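Long-range contacts in SnoaL-like domain-containing protein (Silicibacter pomeroyi, PDB 3FLJ), which is of unknown function but has a cystatin-like fold and belongs to the SnoaL-like family, whose members typically enclose a cone-shaped cavity between helices and a curved sheet: residues A[66-74]-A[136-147]; A[98-108]-A[121-132]. One frame throughout, in Å; residues are numbered along the deposited sequence.

Overall arrangement
From the N terminus the chain passes through the short helices 22-31 and 36-40 and strand 47-50, then reaches helix 61-74, the first partner of contact 1. Strands 75-76 and 78-86, which both pair antiparallel with 89-98, follow, and then 101-111 and 117-125, the latter also parallel to 47-50. Contact 2 closes the hairpin of these last two and continues onto the start of helix 127-143. The far end of that helix and the turn after it, to Phe-147, return to helix 61-74, so the loop of contact 2 lies wholly within that of contact 1. The centres are about 16 Å apart, and Val-74 CG1 packs on Val-98 CG1. Together they tie helix 127-143 to the sheet and to helix 61-74.

Contact 1 (A[66-74]-A[136-147]); sequences AVLGHVGQV and AMNARVMTDARF
Two helices of the cystatin-like fold pack here, 61-74 and the long helix 127-143, their local axes 10.2 Å apart at 133°, and a His-carboxylate hydrogen bond joins them just beyond the end of the second helix. Selenomethionine Met-137 is a knob in the hole formed by Val-67, His-70, Val-71 and Val-74. Its chain turns at chi2 and again at chi3, which brings CE over helix 66-74, 3.7 Å from Val-71 CG2. Arg-140 reaches out as an extended chain: its CD and NE slide past Val-74 CG2, one guanidinium face rests on Gln-73 CB, and NH1 gives His-70 ND1 a weak bond in the ring plane. At the CD2 edge of the His-70 ring lies Phe-147 CE1, rim to rim; the edge of the Phe-147 ring also meets Val-67 CG2, with CE2 at 3.6 Å. Trp-58 and Tyr-150 also meet the Phe-147 ring. Arg-146, which also pairs with Glu-36, forms a salt bridge through NH2 to the syn lone pair of Asp-144 OD2. The anti lone pair of Asp-144 OD2 takes the N-H of His-70 NE2 at 2.8 Å, nearly straight at 168° and 5° from the ring plane.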
loop_
_atom_site.group_PDB
_atom_site.type_symbol
_atom_site.label_atom_id
_atom_site.label_comp_id
_atom_site.label_asym_id
_atom_site.label_seq_id
_atom_site.Cartn_x
_atom_site.Cartn_y
_atom_site.Cartn_z
ATOM N N ALA A 66 15.404 0.854 -14.821
ATOM C CA ALA A 66 15.484 -0.541 -15.297
ATOM C C ALA A 66 14.584 -1.479 -14.502
ATOM O O ALA A 66 13.877 -2.292 -15.094
ATOM C CB ALA A 66 16.932 -1.049 -15.282
ATOM N N VAL A 67 14.595 -1.348 -13.173
ATOM C CA VAL A 67 13.740 -2.154 -12.295
ATOM C C VAL A 67 12.269 -1.850 -12.583
ATOM O O VAL A 67 11.489 -2.777 -12.776
ATOM C CB VAL A 67 14.090 -1.981 -10.770
ATOM C CG1 VAL A 67 13.104 -2.749 -9.879
ATOM C CG2 VAL A 67 15.503 -2.467 -10.506
ATOM N N LEU A 68 11.911 -0.563 -12.656
ATOM C CA LEU A 68 10.523 -0.148 -12.945
ATOM C C LEU A 68 10.032 -0.614 -14.320
ATOM O O LEU A 68 8.854 -0.977 -14.454
ATOM C CB LEU A 68 10.342 1.369 -12.780
ATOM C CG LEU A 68 10.431 1.895 -11.339
ATOM C CD1 LEU A 68 10.580 3.428 -11.338
ATOM C CD2 LEU A 68 9.200 1.464 -10.505
ATOM N N GLY A 69 10.931 -0.600 -15.313
ATOM C CA GLY A 69 10.666 -1.148 -16.649
ATOM C C GLY A 69 10.265 -2.621 -16.581
ATOM O O GLY A 69 9.272 -3.011 -17.201
ATOM N N HIS A 70 11.011 -3.413 -15.792
ATOM C CA HIS A 70 10.690 -4.839 -15.567
ATOM C C HIS A 70 9.375 -5.050 -14.820
ATOM O O HIS A 70 8.635 -5.961 -15.170
ATOM C CB HIS A 70 11.828 -5.591 -14.859
ATOM C CG HIS A 70 13.006 -5.859 -15.743
ATOM N ND1 HIS A 70 12.919 -6.663 -16.857
ATOM C CD2 HIS A 70 14.294 -5.451 -15.672
ATOM C CE1 HIS A 70 14.102 -6.735 -17.441
ATOM N NE2 HIS A 70 14.955 -6.005 -16.743
ATOM N N VAL A 71 9.095 -4.231 -13.803
ATOM C CA VAL A 71 7.818 -4.326 -13.047
ATOM C C VAL A 71 6.629 -4.090 -13.992
ATOM O O VAL A 71 5.669 -4.865 -13.972
ATOM C CB VAL A 71 7.747 -3.372 -11.818
ATOM C CG1 VAL A 71 6.380 -3.453 -11.140
ATOM C CG2 VAL A 71 8.837 -3.696 -10.803
ATOM N N GLY A 72 6.726 -3.040 -14.815
ATOM C CA GLY A 72 5.719 -2.703 -15.838
ATOM C C GLY A 72 5.461 -3.818 -16.843
ATOM O O GLY A 72 4.318 -4.019 -17.261
ATOM N N GLN A 73 6.527 -4.529 -17.214
ATOM C CA GLN A 73 6.466 -5.695 -18.096
ATOM C C GLN A 73 5.735 -6.885 -17.453
ATOM O O GLN A 73 4.950 -7.552 -18.136
ATOM C CB GLN A 73 7.878 -6.141 -18.505
ATOM C CG GLN A 73 8.614 -5.185 -19.452
ATOM C CD GLN A 73 8.478 -5.527 -20.922
ATOM O OE1 GLN A 73 7.545 -6.218 -21.352
ATOM N NE2 GLN A 73 9.433 -5.053 -21.708
ATOM N N VAL A 74 6.024 -7.148 -16.168
ATOM C CA VAL A 74 5.381 -8.237 -15.409
ATOM C C VAL A 74 3.872 -7.995 -15.278
ATOM O O VAL A 74 3.080 -8.907 -15.549
ATOM C CB VAL A 74 6.020 -8.446 -14.002
ATOM C CG1 VAL A 74 5.246 -9.484 -13.172
ATOM C CG2 VAL A 74 7.477 -8.883 -14.137
ATOM N N ALA A 136 8.710 -13.694 -10.684
ATOM C CA ALA A 136 8.863 -13.096 -12.030
ATOM C C ALA A 136 10.032 -12.098 -12.104
ATOM O O ALA A 136 10.791 -12.111 -13.081
ATOM C CB ALA A 136 7.560 -12.439 -12.505
HETATM N N MSE A 137 10.184 -11.277 -11.062
HETATM C CA MSE A 137 11.266 -10.269 -10.978
HETATM C C MSE A 137 12.645 -10.891 -10.762
HETATM O O MSE A 137 13.624 -10.385 -11.323
HETATM C CB MSE A 137 10.971 -9.191 -9.916
HETATM C CG MSE A 137 9.812 -8.248 -10.269
HETATM SE SE MSE A 137 10.154 -7.186 -11.866
HETATM C CE MSE A 137 11.675 -6.119 -11.127
ATOM N N ASN A 138 12.734 -11.955 -9.952
ATOM C CA ASN A 138 13.995 -12.704 -9.798
ATOM C C ASN A 138 14.486 -13.201 -11.172
ATOM O O ASN A 138 15.655 -13.023 -11.498
ATOM C CB ASN A 138 13.860 -13.913 -8.861
ATOM C CG ASN A 138 13.676 -13.538 -7.402
ATOM O OD1 ASN A 138 13.944 -12.404 -6.965
ATOM N ND2 ASN A 138 13.185 -14.509 -6.628
ATOM N N ALA A 139 13.572 -13.779 -11.961
ATOM C CA ALA A 139 13.884 -14.278 -13.309
ATOM C C ALA A 139 14.362 -13.169 -14.275
ATOM O O ALA A 139 15.382 -13.330 -14.950
ATOM C CB ALA A 139 12.679 -15.034 -13.900
ATOM N N ARG A 140 13.640 -12.050 -14.304
ATOM C CA ARG A 140 13.980 -10.894 -15.171
ATOM C C ARG A 140 15.308 -10.214 -14.844
ATOM O O ARG A 140 16.109 -9.953 -15.747
ATOM C CB ARG A 140 12.873 -9.842 -15.138
ATOM C CG ARG A 140 11.646 -10.288 -15.854
ATOM C CD ARG A 140 10.562 -9.272 -15.744
ATOM N NE ARG A 140 9.544 -9.494 -16.770
ATOM C CZ ARG A 140 9.615 -9.107 -18.057
ATOM N NH1 ARG A 140 10.686 -8.463 -18.553
ATOM N NH2 ARG A 140 8.597 -9.392 -18.880
ATOM N N VAL A 141 15.520 -9.940 -13.560
ATOM C CA VAL A 141 16.747 -9.272 -13.089
ATOM C C VAL A 141 17.984 -10.133 -13.306
ATOM O O VAL A 141 19.002 -9.621 -13.777
ATOM C CB VAL A 141 16.607 -8.799 -11.611
ATOM C CG1 VAL A 141 17.942 -8.326 -11.035
ATOM C CG2 VAL A 141 15.564 -7.683 -11.549
HETATM N N MSE A 142 17.869 -11.423 -12.987
HETATM C CA MSE A 142 18.955 -12.406 -13.183
HETATM C C MSE A 142 19.314 -12.522 -14.673
HETATM O O MSE A 142 20.490 -12.627 -15.024
HETATM C CB MSE A 142 18.577 -13.823 -12.678
HETATM C CG MSE A 142 19.786 -14.777 -12.502
HETATM SE SE MSE A 142 19.544 -16.693 -12.950
HETATM C CE MSE A 142 17.768 -16.999 -12.110
ATOM N N THR A 143 18.288 -12.543 -15.537
ATOM C CA THR A 143 18.482 -12.701 -17.003
ATOM C C THR A 143 19.036 -11.454 -17.676
ATOM O O THR A 143 19.845 -11.558 -18.590
ATOM C CB THR A 143 17.169 -13.156 -17.712
ATOM O OG1 THR A 143 16.717 -14.364 -17.094
ATOM C CG2 THR A 143 17.367 -13.405 -19.236
ATOM N N ASP A 144 18.582 -10.286 -17.227
ATOM C CA ASP A 144 19.011 -9.006 -17.786
ATOM C C ASP A 144 20.473 -8.776 -17.377
ATOM O O ASP A 144 20.738 -8.415 -16.230
ATOM C CB ASP A 144 18.066 -7.898 -17.298
ATOM C CG ASP A 144 18.352 -6.546 -17.909
ATOM O OD1 ASP A 144 19.383 -6.337 -18.575
ATOM O OD2 ASP A 144 17.515 -5.663 -17.690
ATOM N N ALA A 145 21.386 -8.983 -18.341
ATOM C CA ALA A 145 22.853 -8.860 -18.142
ATOM C C ALA A 145 23.360 -7.497 -17.620
ATOM O O ALA A 145 24.432 -7.445 -17.009
ATOM C CB ALA A 145 23.618 -9.263 -19.400
ATOM N N ARG A 146 22.593 -6.423 -17.847
ATOM C CA ARG A 146 22.903 -5.079 -17.297
ATOM C C ARG A 146 22.933 -5.051 -15.764
ATOM O O ARG A 146 23.626 -4.218 -15.178
ATOM C CB ARG A 146 21.872 -4.041 -17.723
ATOM C CG ARG A 146 21.755 -3.806 -19.230
ATOM C CD ARG A 146 20.725 -2.738 -19.535
ATOM N NE ARG A 146 19.416 -3.033 -18.946
ATOM C CZ ARG A 146 18.293 -2.338 -19.126
ATOM N NH1 ARG A 146 18.244 -1.290 -19.949
ATOM N NH2 ARG A 146 17.184 -2.745 -18.515
ATOM N N PHE A 147 22.172 -5.944 -15.130
ATOM C CA PHE A 147 22.146 -6.050 -13.677
ATOM C C PHE A 147 23.426 -6.535 -13.000
ATOM O O PHE A 147 23.469 -6.457 -11.791
ATOM C CB PHE A 147 20.868 -6.745 -13.165
ATOM C CG PHE A 147 19.673 -5.845 -13.187
ATOM C CD1 PHE A 147 18.918 -5.697 -14.350
ATOM C CD2 PHE A 147 19.345 -5.070 -12.058
ATOM C CE1 PHE A 147 17.808 -4.817 -14.391
ATOM C CE2 PHE A 147 18.251 -4.182 -12.085
ATOM C CZ PHE A 147 17.475 -4.059 -13.261
HETATM O O HOH W 1 13.850 -2.450 -17.859
#

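Contact 2 (A[98-108]-A[121-132]); sequences VGELDAVGVDL and EVVMRPYKTVGA
Strands 101-108 and 121-125 run antiparallel, their local axes approaching to 4.7 Å at 152°, in a hairpin ladder whose hydrogen-bonded pairs are Val-104 with Arg-125, Val-106 with Val-123 and Leu-108 with Glu-121. Each of these pairs makes two backbone bonds. Between them, Gly-105 comes within 4.0 Å of Met-124, CA to CA; without a side chain, it lies with its CA against Met-124 CG and Val-123 O. On the face carrying Val-104, Val-106 and Leu-108, Val-106 CB touches Val-123 CG2 at 3.8 Å. Arg-125 CG, held between its own backbone N and carbonyl carbon (chi1 65°), lies against Val-104 CB. This face meets the second subunit: Arg-125 NE bonds to Pro-51 O of the second subunit, Arg-125 NH1 pairs with Glu-121 OE2 of the second subunit and the reverse pair forms too, and Val-123 packs on Val-123 of that subunit. On the other face, Asp-107 and Val-122 run alongside each other in the same direction, with Asp-107 OD1 3.6 Å from Val-122 CG2; Asp-107 OD2 is bonded to Tyr-80 OH.

After the cis peptide before Pro-126, the chain turns into helix 127-132, which runs roughly across the strand. Thr-129 faces the strand with both branches. OG1 donates to Asp-102 O at 2.7 Å, coming in 34° from the carbonyl plane, while CG2, anti to the backbone N, packs on Ala-103 CB and Val-98 CG2. Ala-132 CB sits between Val-98 CG1 and Leu-101 CD1. Met-124 CE presses on Ala-103 CB at 3.4 Å, tighter than usual carbon contact. The threonine bond thus gives a strand carbonyl a partner where the ladder ends, and the surrounding methyl groups pin the helix start to the hairpin.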
loop_
_atom_site.group_PDB
_atom_site.type_symbol
_atom_site.label_atom_id
_atom_site.label_comp_id
_atom_site.label_asym_id
_atom_site.label_seq_id
_atom_site.Cartn_x
_atom_site.Cartn_y
_atom_site.Cartn_z
ATOM N N VAL A 98 -0.839 -10.188 -12.118
ATOM C CA VAL A 98 0.451 -10.862 -12.310
ATOM C C VAL A 98 -0.009 -12.234 -12.810
ATOM O O VAL A 98 -0.453 -13.077 -12.010
ATOM C CB VAL A 98 1.295 -10.935 -11.023
ATOM C CG1 VAL A 98 2.581 -11.704 -11.273
ATOM C CG2 VAL A 98 1.608 -9.537 -10.527
ATOM N N GLY A 99 0.029 -12.413 -14.138
ATOM C CA GLY A 99 -0.496 -13.603 -14.790
ATOM C C GLY A 99 -2.008 -13.588 -14.614
ATOM O O GLY A 99 -2.662 -12.594 -14.956
ATOM N N GLU A 100 -2.547 -14.672 -14.052
ATOM C CA GLU A 100 -3.986 -14.777 -13.737
ATOM C C GLU A 100 -4.365 -14.252 -12.340
ATOM O O GLU A 100 -5.561 -14.183 -12.038
ATOM C CB GLU A 100 -4.461 -16.237 -13.898
ATOM C CG GLU A 100 -4.259 -16.823 -15.318
ATOM C CD GLU A 100 -4.987 -16.033 -16.435
ATOM O OE1 GLU A 100 -6.075 -15.449 -16.181
ATOM O OE2 GLU A 100 -4.465 -15.997 -17.575
ATOM N N LEU A 101 -3.387 -13.846 -11.523
ATOM C CA LEU A 101 -3.617 -13.409 -10.149
ATOM C C LEU A 101 -3.844 -11.906 -10.081
ATOM O O LEU A 101 -3.048 -11.149 -10.632
ATOM C CB LEU A 101 -2.422 -13.765 -9.268
ATOM C CG LEU A 101 -2.051 -15.240 -9.084
ATOM C CD1 LEU A 101 -0.758 -15.334 -8.306
ATOM C CD2 LEU A 101 -3.160 -16.019 -8.375
ATOM N N ASP A 102 -4.884 -11.489 -9.360
ATOM C CA ASP A 102 -5.223 -10.077 -9.172
ATOM C C ASP A 102 -4.331 -9.441 -8.116
ATOM O O ASP A 102 -3.912 -10.109 -7.162
ATOM C CB ASP A 102 -6.684 -9.913 -8.724
ATOM C CG ASP A 102 -7.659 -10.359 -9.777
ATOM O OD1 ASP A 102 -7.686 -9.718 -10.846
ATOM O OD2 ASP A 102 -8.399 -11.337 -9.530
ATOM N N ALA A 103 -4.068 -8.139 -8.284
ATOM C CA ALA A 103 -3.297 -7.344 -7.320
ATOM C C ALA A 103 -3.829 -5.918 -7.211
ATOM O O ALA A 103 -4.356 -5.380 -8.192
ATOM C CB ALA A 103 -1.810 -7.298 -7.703
ATOM N N VAL A 104 -3.721 -5.357 -6.005
ATOM C CA VAL A 104 -3.966 -3.940 -5.714
ATOM C C VAL A 104 -2.708 -3.428 -4.994
ATOM O O VAL A 104 -2.139 -4.134 -4.152
ATOM C CB VAL A 104 -5.236 -3.721 -4.855
ATOM C CG1 VAL A 104 -5.386 -2.264 -4.432
ATOM C CG2 VAL A 104 -6.474 -4.171 -5.638
ATOM N N GLY A 105 -2.276 -2.219 -5.330
ATOM C CA GLY A 105 -1.118 -1.606 -4.693
ATOM C C GLY A 105 -1.177 -0.103 -4.624
ATOM O O GLY A 105 -2.142 0.497 -5.091
ATOM N N VAL A 106 -0.163 0.467 -3.966
ATOM C CA VAL A 106 0.047 1.918 -3.861
ATOM C C VAL A 106 1.519 2.263 -4.127
ATOM O O VAL A 106 2.404 1.638 -3.541
ATOM C CB VAL A 106 -0.346 2.487 -2.470
ATOM C CG1 VAL A 106 -0.013 4.026 -2.370
ATOM C CG2 VAL A 106 -1.827 2.237 -2.198
ATOM N N ASP A 107 1.748 3.237 -5.015
ATOM C CA ASP A 107 3.070 3.842 -5.229
ATOM C C ASP A 107 3.134 5.032 -4.269
ATOM O O ASP A 107 2.401 6.010 -4.454
ATOM C CB ASP A 107 3.247 4.333 -6.680
ATOM C CG ASP A 107 3.202 3.202 -7.707
ATOM O OD1 ASP A 107 3.648 2.070 -7.408
ATOM O OD2 ASP A 107 2.759 3.467 -8.841
ATOM N N LEU A 108 3.983 4.938 -3.242
ATOM C CA LEU A 108 4.184 6.018 -2.259
ATOM C C LEU A 108 5.326 6.872 -2.789
ATOM O O LEU A 108 6.476 6.414 -2.820
ATOM C CB LEU A 108 4.499 5.469 -0.870
ATOM C CG LEU A 108 3.365 4.700 -0.188
ATOM C CD1 LEU A 108 3.890 3.890 1.008
ATOM C CD2 LEU A 108 2.229 5.662 0.225
ATOM N N GLU A 121 8.223 4.056 -2.985
ATOM C CA GLU A 121 8.020 2.866 -2.154
ATOM C C GLU A 121 6.704 2.201 -2.549
ATOM O O GLU A 121 5.670 2.873 -2.576
ATOM C CB GLU A 121 8.022 3.291 -0.693
ATOM C CG GLU A 121 7.924 2.141 0.309
ATOM C CD GLU A 121 8.289 2.574 1.710
ATOM O OE1 GLU A 121 8.144 3.765 2.040
ATOM O OE2 GLU A 121 8.740 1.725 2.486
ATOM N N VAL A 122 6.743 0.894 -2.849
ATOM C CA VAL A 122 5.569 0.157 -3.331
ATOM C C VAL A 122 5.061 -0.832 -2.283
ATOM O O VAL A 122 5.827 -1.656 -1.780
ATOM C CB VAL A 122 5.854 -0.564 -4.658
ATOM C CG1 VAL A 122 4.591 -1.341 -5.169
ATOM C CG2 VAL A 122 6.331 0.420 -5.718
ATOM N N VAL A 123 3.767 -0.729 -1.961
ATOM C CA VAL A 123 3.053 -1.646 -1.042
ATOM C C VAL A 123 1.948 -2.318 -1.879
ATOM O O VAL A 123 1.405 -1.690 -2.787
ATOM C CB VAL A 123 2.496 -0.924 0.228
ATOM C CG1 VAL A 123 3.636 -0.491 1.149
ATOM C CG2 VAL A 123 1.649 0.287 -0.120
HETATM N N MSE A 124 1.653 -3.590 -1.598
HETATM C CA MSE A 124 0.680 -4.377 -2.362
HETATM C C MSE A 124 -0.099 -5.399 -1.556
HETATM O O MSE A 124 0.229 -5.687 -0.396
HETATM C CB MSE A 124 1.402 -5.152 -3.488
HETATM C CG MSE A 124 1.636 -4.404 -4.750
HETATM SE SE MSE A 124 2.509 -5.629 -6.025
HETATM C CE MSE A 124 1.272 -6.981 -6.327
ATOM N N ARG A 125 -1.144 -5.915 -2.215
ATOM C CA ARG A 125 -1.964 -7.047 -1.757
ATOM C C ARG A 125 -2.418 -7.837 -3.008
ATOM O O ARG A 125 -2.455 -7.255 -4.097
ATOM C CB ARG A 125 -3.188 -6.568 -0.965
ATOM C CG ARG A 125 -4.212 -5.759 -1.768
ATOM C CD ARG A 125 -5.358 -5.238 -0.914
ATOM N NE ARG A 125 -6.122 -6.350 -0.339
ATOM C CZ ARG A 125 -7.148 -6.999 -0.912
ATOM N NH1 ARG A 125 -7.741 -6.587 -2.038
ATOM N NH2 ARG A 125 -7.692 -8.030 -0.267
ATOM N N PRO A 126 -2.739 -9.137 -2.872
ATOM C CA PRO A 126 -2.635 -10.036 -1.732
ATOM C C PRO A 126 -1.238 -10.693 -1.697
ATOM O O PRO A 126 -0.493 -10.618 -2.691
ATOM C CB PRO A 126 -3.714 -11.070 -2.032
ATOM C CG PRO A 126 -3.615 -11.222 -3.520
ATOM C CD PRO A 126 -3.381 -9.820 -4.014
ATOM N N TYR A 127 -0.922 -11.346 -0.579
ATOM C CA TYR A 127 0.366 -12.061 -0.360
ATOM C C TYR A 127 0.799 -12.967 -1.534
ATOM O O TYR A 127 1.911 -12.812 -2.042
ATOM C CB TYR A 127 0.288 -12.863 0.953
ATOM C CG TYR A 127 1.462 -13.751 1.307
ATOM C CD1 TYR A 127 2.642 -13.215 1.843
ATOM C CD2 TYR A 127 1.379 -15.151 1.159
ATOM C CE1 TYR A 127 3.723 -14.054 2.207
ATOM C CE2 TYR A 127 2.464 -16.000 1.520
ATOM C CZ TYR A 127 3.626 -15.432 2.048
ATOM O OH TYR A 127 4.707 -16.199 2.404
ATOM N N LYS A 128 -0.111 -13.835 -1.988
ATOM C CA LYS A 128 0.158 -14.804 -3.086
ATOM C C LYS A 128 0.594 -14.140 -4.414
ATOM O O LYS A 128 1.496 -14.651 -5.093
ATOM C CB LYS A 128 -1.060 -15.715 -3.299
ATOM C CG LYS A 128 -0.880 -16.911 -4.226
ATOM C CD LYS A 128 -2.186 -17.708 -4.451
ATOM C CE LYS A 128 -2.704 -18.373 -3.165
ATOM N NZ LYS A 128 -3.843 -19.339 -3.383
ATOM N N THR A 129 -0.036 -13.014 -4.761
ATOM C CA THR A 129 0.296 -12.261 -5.989
ATOM C C THR A 129 1.668 -11.576 -5.865
ATOM O O THR A 129 2.412 -11.517 -6.855
ATOM C CB THR A 129 -0.793 -11.247 -6.365
ATOM O OG1 THR A 129 -2.075 -11.898 -6.327
ATOM C CG2 THR A 129 -0.553 -10.675 -7.762
ATOM N N VAL A 130 1.989 -11.063 -4.670
ATOM C CA VAL A 130 3.319 -10.484 -4.390
ATOM C C VAL A 130 4.405 -11.574 -4.548
ATOM O O VAL A 130 5.463 -11.292 -5.098
ATOM C CB VAL A 130 3.389 -9.764 -3.013
ATOM C CG1 VAL A 130 4.822 -9.294 -2.707
ATOM C CG2 VAL A 130 2.387 -8.536 -2.971
ATOM N N GLY A 131 4.132 -12.795 -4.074
ATOM C CA GLY A 131 5.026 -13.963 -4.267
ATOM C C GLY A 131 5.289 -14.257 -5.742
ATOM O O GLY A 131 6.441 -14.492 -6.140
ATOM N N ALA A 132 4.217 -14.212 -6.542
ATOM C CA ALA A 132 4.283 -14.369 -8.003
ATOM C C ALA A 132 5.126 -13.251 -8.652
ATOM O O ALA A 132 5.945 -13.542 -9.530
ATOM C CB ALA A 132 2.881 -14.422 -8.617
#